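Long-range contact in putative uncharacterized protein (Chaetomium thermophilum, PDB 5T8V), which probably acts as a cohesin loader that binds chromatin, this chain being the C-terminal, HEAT-repeat part of the longer SCC2 protein: residues Ala900-Val914 / Val925-Thr938. Numbering follows the deposited sequence.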
loop_
_atom_site.group_PDB
_atom_site.type_symbol
_atom_site.label_atom_id
_atom_site.label_comp_id
_atom_site.label_asym_id
_atom_site.label_seq_id
_atom_site.Cartn_x
_atom_site.Cartn_y
_atom_site.Cartn_z
ATOM N N ALA A 900 -30.331 47.003 -35.429
ATOM C CA ALA A 900 -29.787 48.357 -35.410
ATOM C C ALA A 900 -30.187 49.112 -34.146
ATOM O O ALA A 900 -29.332 49.582 -33.386
ATOM C CB ALA A 900 -30.251 49.114 -36.656
ATOM N N GLN A 901 -31.494 49.248 -33.911
ATOM C CA GLN A 901 -31.955 50.037 -32.773
ATOM C C GLN A 901 -31.417 49.486 -31.459
ATOM O O GLN A 901 -31.118 50.258 -30.539
ATOM C CB GLN A 901 -33.484 50.083 -32.748
ATOM C CG GLN A 901 -34.060 51.082 -31.754
ATOM C CD GLN A 901 -33.688 52.518 -32.080
ATOM O OE1 GLN A 901 -33.854 52.973 -33.213
ATOM N NE2 GLN A 901 -33.176 53.238 -31.087
ATOM N N PHE A 902 -31.279 48.164 -31.351
ATOM C CA PHE A 902 -30.702 47.574 -30.147
ATOM C C PHE A 902 -29.282 48.080 -29.923
ATOM O O PHE A 902 -28.951 48.585 -28.845
ATOM C CB PHE A 902 -30.723 46.051 -30.253
ATOM C CG PHE A 902 -30.151 45.349 -29.054
ATOM C CD1 PHE A 902 -30.935 45.100 -27.941
ATOM C CD2 PHE A 902 -28.829 44.934 -29.043
ATOM C CE1 PHE A 902 -30.411 44.453 -26.838
ATOM C CE2 PHE A 902 -28.301 44.287 -27.944
ATOM C CZ PHE A 902 -29.092 44.046 -26.840
ATOM N N LEU A 903 -28.426 47.953 -30.940
ATOM C CA LEU A 903 -27.059 48.452 -30.834
ATOM C C LEU A 903 -27.041 49.927 -30.446
ATOM O O LEU A 903 -26.364 50.324 -29.489
ATOM C CB LEU A 903 -26.323 48.237 -32.159
ATOM C CG LEU A 903 -25.728 46.847 -32.411
ATOM C CD1 LEU A 903 -26.753 45.746 -32.210
ATOM C CD2 LEU A 903 -25.153 46.780 -33.815
ATOM N N THR A 904 -27.784 50.755 -31.185
ATOM C CA THR A 904 -27.807 52.189 -30.910
ATOM C C THR A 904 -28.167 52.464 -29.453
ATOM O O THR A 904 -27.453 53.187 -28.745
ATOM C CB THR A 904 -28.797 52.878 -31.853
ATOM O OG1 THR A 904 -28.398 52.658 -33.212
ATOM C CG2 THR A 904 -28.857 54.377 -31.587
ATOM N N ASP A 905 -29.279 51.890 -28.987
ATOM C CA ASP A 905 -29.708 52.105 -27.610
ATOM C C ASP A 905 -28.628 51.668 -26.627
ATOM O O ASP A 905 -28.302 52.395 -25.682
ATOM C CB ASP A 905 -31.010 51.353 -27.341
ATOM C CG ASP A 905 -32.172 51.890 -28.151
ATOM O OD1 ASP A 905 -32.186 53.105 -28.445
ATOM O OD2 ASP A 905 -33.073 51.095 -28.495
ATOM N N VAL A 906 -28.064 50.477 -26.834
ATOM C CA VAL A 906 -27.031 49.976 -25.930
ATOM C C VAL A 906 -25.883 50.970 -25.837
ATOM O O VAL A 906 -25.404 51.289 -24.743
ATOM C CB VAL A 906 -26.545 48.588 -26.384
ATOM C CG1 VAL A 906 -25.286 48.172 -25.622
ATOM C CG2 VAL A 906 -27.642 47.555 -26.177
ATOM N N ARG A 907 -25.423 51.482 -26.981
ATOM C CA ARG A 907 -24.331 52.450 -26.955
ATOM C C ARG A 907 -24.727 53.706 -26.192
ATOM O O ARG A 907 -23.952 54.209 -25.369
ATOM C CB ARG A 907 -23.895 52.811 -28.373
ATOM C CG ARG A 907 -22.795 53.862 -28.411
ATOM C CD ARG A 907 -22.143 53.955 -29.780
ATOM N NE ARG A 907 -23.080 54.392 -30.807
ATOM C CZ ARG A 907 -22.766 54.547 -32.089
ATOM N NH1 ARG A 907 -21.533 54.301 -32.513
ATOM N NH2 ARG A 907 -23.690 54.950 -32.951
ATOM N N LYS A 908 -25.929 54.229 -26.447
ATOM C CA LYS A 908 -26.350 55.448 -25.762
ATOM C C LYS A 908 -26.449 55.243 -24.253
ATOM O O LYS A 908 -26.198 56.179 -23.486
ATOM C CB LYS A 908 -27.685 55.938 -26.322
ATOM C CG LYS A 908 -27.550 56.782 -27.586
ATOM C CD LYS A 908 -28.836 57.538 -27.898
ATOM C CE LYS A 908 -29.516 57.017 -29.153
ATOM N NZ LYS A 908 -28.851 57.493 -30.400
ATOM N N GLU A 909 -26.809 54.036 -23.810
ATOM C CA GLU A 909 -26.842 53.726 -22.386
ATOM C C GLU A 909 -25.478 53.334 -21.835
ATOM O O GLU A 909 -25.323 53.244 -20.613
ATOM C CB GLU A 909 -27.827 52.586 -22.112
ATOM C CG GLU A 909 -29.252 52.862 -22.565
ATOM C CD GLU A 909 -30.194 51.719 -22.238
ATOM O OE1 GLU A 909 -29.738 50.727 -21.629
ATOM O OE2 GLU A 909 -31.390 51.813 -22.591
ATOM N N LEU A 910 -24.493 53.106 -22.703
ATOM C CA LEU A 910 -23.208 52.558 -22.302
ATOM C C LEU A 910 -22.067 53.561 -22.397
ATOM O O LEU A 910 -20.978 53.282 -21.886
ATOM C CB LEU A 910 -22.877 51.332 -23.167
ATOM C CG LEU A 910 -21.757 50.408 -22.694
ATOM C CD1 LEU A 910 -22.154 49.720 -21.396
ATOM C CD2 LEU A 910 -21.441 49.386 -23.774
ATOM N N LEU A 911 -22.280 54.707 -23.034
ATOM C CA LEU A 911 -21.228 55.704 -23.167
ATOM C C LEU A 911 -21.057 56.525 -21.891
ATOM O O LEU A 911 -19.925 56.675 -21.416
ATOM C CB LEU A 911 -21.517 56.629 -24.350
ATOM C CG LEU A 911 -20.351 57.547 -24.716
ATOM C CD1 LEU A 911 -20.196 57.631 -26.225
ATOM C CD2 LEU A 911 -20.541 58.935 -24.113
ATOM N N PRO A 912 -22.126 57.080 -21.309
ATOM C CA PRO A 912 -21.924 57.962 -20.145
ATOM C C PRO A 912 -21.203 57.297 -18.983
ATOM O O PRO A 912 -20.528 57.993 -18.213
ATOM C CB PRO A 912 -23.353 58.378 -19.764
ATOM C CG PRO A 912 -24.244 57.399 -20.427
ATOM C CD PRO A 912 -23.552 56.989 -21.674
ATOM N N VAL A 913 -21.314 55.975 -18.831
ATOM C CA VAL A 913 -20.632 55.290 -17.736
ATOM C C VAL A 913 -19.120 55.335 -17.876
ATOM O O VAL A 913 -18.407 55.025 -16.916
ATOM C CB VAL A 913 -21.084 53.817 -17.621
ATOM C CG1 VAL A 913 -22.610 53.716 -17.633
ATOM C CG2 VAL A 913 -20.480 52.964 -18.732
ATOM N N VAL A 914 -18.612 55.711 -19.052
ATOM C CA VAL A 914 -17.177 55.831 -19.259
ATOM C C VAL A 914 -16.542 56.795 -18.267
ATOM O O VAL A 914 -15.346 56.684 -17.977
ATOM C CB VAL A 914 -16.903 56.273 -20.713
ATOM C CG1 VAL A 914 -15.465 56.752 -20.887
ATOM C CG2 VAL A 914 -17.199 55.132 -21.670
ATOM N N VAL A 925 -15.843 47.631 -21.425
ATOM C CA VAL A 925 -16.938 48.460 -21.929
ATOM C C VAL A 925 -16.477 49.284 -23.124
ATOM O O VAL A 925 -17.249 49.529 -24.058
ATOM C CB VAL A 925 -17.514 49.358 -20.820
ATOM C CG1 VAL A 925 -16.493 50.343 -20.358
ATOM C CG2 VAL A 925 -18.742 50.082 -21.319
ATOM N N MET A 926 -15.225 49.748 -23.110
ATOM C CA MET A 926 -14.705 50.476 -24.264
ATOM C C MET A 926 -14.615 49.559 -25.476
ATOM O O MET A 926 -15.015 49.934 -26.586
ATOM C CB MET A 926 -13.338 51.079 -23.935
ATOM C CG MET A 926 -12.747 51.934 -25.054
ATOM S SD MET A 926 -13.725 53.411 -25.424
ATOM C CE MET A 926 -13.367 54.426 -23.987
ATOM N N ALA A 927 -14.093 48.345 -25.280
ATOM C CA ALA A 927 -14.106 47.355 -26.351
ATOM C C ALA A 927 -15.517 47.169 -26.896
ATOM O O ALA A 927 -15.737 47.186 -28.114
ATOM C CB ALA A 927 -13.548 46.027 -25.840
ATOM N N CYS A 928 -16.491 47.004 -25.999
ATOM C CA CYS A 928 -17.872 46.830 -26.430
ATOM C C CYS A 928 -18.349 48.027 -27.246
ATOM O O CYS A 928 -19.034 47.861 -28.263
ATOM C CB CYS A 928 -18.770 46.610 -25.213
ATOM S SG CYS A 928 -20.427 46.018 -25.605
ATOM N N LEU A 929 -17.997 49.241 -26.819
ATOM C CA LEU A 929 -18.354 50.432 -27.584
ATOM C C LEU A 929 -17.800 50.356 -29.002
ATOM O O LEU A 929 -18.529 50.560 -29.979
ATOM C CB LEU A 929 -17.840 51.687 -26.879
ATOM C CG LEU A 929 -18.569 52.142 -25.613
ATOM C CD1 LEU A 929 -17.814 53.291 -24.956
ATOM C CD2 LEU A 929 -20.002 52.556 -25.927
ATOM N N TRP A 930 -16.502 50.070 -29.132
ATOM C CA TRP A 930 -15.909 49.948 -30.459
ATOM C C TRP A 930 -16.657 48.921 -31.299
ATOM O O TRP A 930 -16.985 49.175 -32.465
ATOM C CB TRP A 930 -14.433 49.572 -30.338
ATOM C CG TRP A 930 -13.769 49.267 -31.656
ATOM C CD1 TRP A 930 -13.171 48.096 -32.015
ATOM C CD2 TRP A 930 -13.641 50.144 -32.787
ATOM N NE1 TRP A 930 -12.674 48.187 -33.292
ATOM C CE2 TRP A 930 -12.951 49.434 -33.788
ATOM C CE3 TRP A 930 -14.043 51.458 -33.047
ATOM C CZ2 TRP A 930 -12.651 49.992 -35.030
ATOM C CZ3 TRP A 930 -13.743 52.012 -34.279
ATOM C CH2 TRP A 930 -13.055 51.280 -35.255
ATOM N N ILE A 931 -16.940 47.751 -30.721
ATOM C CA ILE A 931 -17.672 46.715 -31.450
ATOM C C ILE A 931 -18.999 47.264 -31.959
ATOM O O ILE A 931 -19.273 47.263 -33.166
ATOM C CB ILE A 931 -17.879 45.479 -30.557
ATOM C CG1 ILE A 931 -16.530 44.849 -30.184
ATOM C CG2 ILE A 931 -18.784 44.459 -31.237
ATOM C CD1 ILE A 931 -15.745 44.282 -31.353
ATOM N N ILE A 932 -19.847 47.738 -31.040
ATOM C CA ILE A 932 -21.124 48.333 -31.429
ATOM C C ILE A 932 -20.930 49.293 -32.594
ATOM O O ILE A 932 -21.704 49.291 -33.560
ATOM C CB ILE A 932 -21.771 49.050 -30.229
ATOM C CG1 ILE A 932 -22.077 48.068 -29.091
ATOM C CG2 ILE A 932 -23.040 49.787 -30.666
ATOM C CD1 ILE A 932 -23.266 47.168 -29.334
ATOM N N SER A 933 -19.894 50.132 -32.520
ATOM C CA SER A 933 -19.681 51.128 -33.562
ATOM C C SER A 933 -19.307 50.485 -34.892
ATOM O O SER A 933 -19.661 51.014 -35.952
ATOM C CB SER A 933 -18.603 52.116 -33.123
ATOM O OG SER A 933 -19.022 52.840 -31.979
ATOM N N THR A 934 -18.602 49.353 -34.867
ATOM C CA THR A 934 -18.263 48.680 -36.118
ATOM C C THR A 934 -19.486 48.009 -36.728
ATOM O O THR A 934 -19.687 48.065 -37.947
ATOM C CB THR A 934 -17.149 47.657 -35.899
ATOM O OG1 THR A 934 -17.558 46.695 -34.920
ATOM C CG2 THR A 934 -15.868 48.346 -35.441
ATOM N N LEU A 935 -20.317 47.366 -35.905
ATOM C CA LEU A 935 -21.557 46.797 -36.424
ATOM C C LEU A 935 -22.444 47.886 -37.012
ATOM O O LEU A 935 -22.945 47.757 -38.135
ATOM C CB LEU A 935 -22.294 46.029 -35.327
ATOM C CG LEU A 935 -21.741 44.634 -35.030
ATOM C CD1 LEU A 935 -20.987 44.624 -33.720
ATOM C CD2 LEU A 935 -22.855 43.601 -35.016
ATOM N N LEU A 936 -22.655 48.966 -36.265
ATOM C CA LEU A 936 -23.272 50.154 -36.831
ATOM C C LEU A 936 -22.313 50.811 -37.822
ATOM O O LEU A 936 -21.149 50.427 -37.957
ATOM C CB LEU A 936 -23.654 51.145 -35.730
ATOM C CG LEU A 936 -24.696 50.702 -34.700
ATOM C CD1 LEU A 936 -24.892 51.786 -33.646
ATOM C CD2 LEU A 936 -26.022 50.363 -35.364
ATOM N N GLY A 937 -22.816 51.822 -38.522
ATOM C CA GLY A 937 -22.000 52.539 -39.478
ATOM C C GLY A 937 -21.401 53.814 -38.926
ATOM O O GLY A 937 -20.564 54.446 -39.578
ATOM N N THR A 938 -21.812 54.201 -37.725
ATOM C CA THR A 938 -21.437 55.484 -37.155
ATOM C C THR A 938 -20.276 55.338 -36.178
ATOM O O THR A 938 -20.142 54.327 -35.482
ATOM C CB THR A 938 -22.625 56.128 -36.435
ATOM O OG1 THR A 938 -23.049 55.286 -35.355
ATOM C CG2 THR A 938 -23.786 56.337 -37.395
#
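Helix 900-910 and helix 925-935 run roughly antiparallel, their axes 9.8 Å apart at an angle of 149°, as neighbouring helices do in the HEAT-repeat solenoid of this cohesin loader. Along the largely buried seam Leu-903 meets Ile-932 and Leu-936, Leu-910 meets Val-925, and Val-914 meets Leu-929. Leu-903 and Leu-936 lie alongside, pointing opposite ways, CB of Leu-903 against CD2 of Leu-936 (3.9 Å), while CG2 of Ile-932 rests on CB of Arg-907 (3.9 Å). CD1 of Leu-929 lies 3.8 Å from CG2 of Val-914, and Leu-942 of helix 940-960 packs on Leu-929. Arg-907 has CG anti to the backbone N (chi1 178°) and against CD2 of Leu-929; the bend at chi3 then brings the guanidinium beside Ser-933 at the C-terminal end of the partner helix. At its edge NH1 donates to OG of Ser-933 (3.0 Å) and O of Thr-938 (3.3 Å), and NH2 points almost straight at OG1 of Thr-938. A leucine in place of Arg-907 would probably leave OG of Ser-933 and O and OG1 of Thr-938 without these donors, and the turn after the helix less firmly held. CD1 of Leu-936 lies over one guanidinium face.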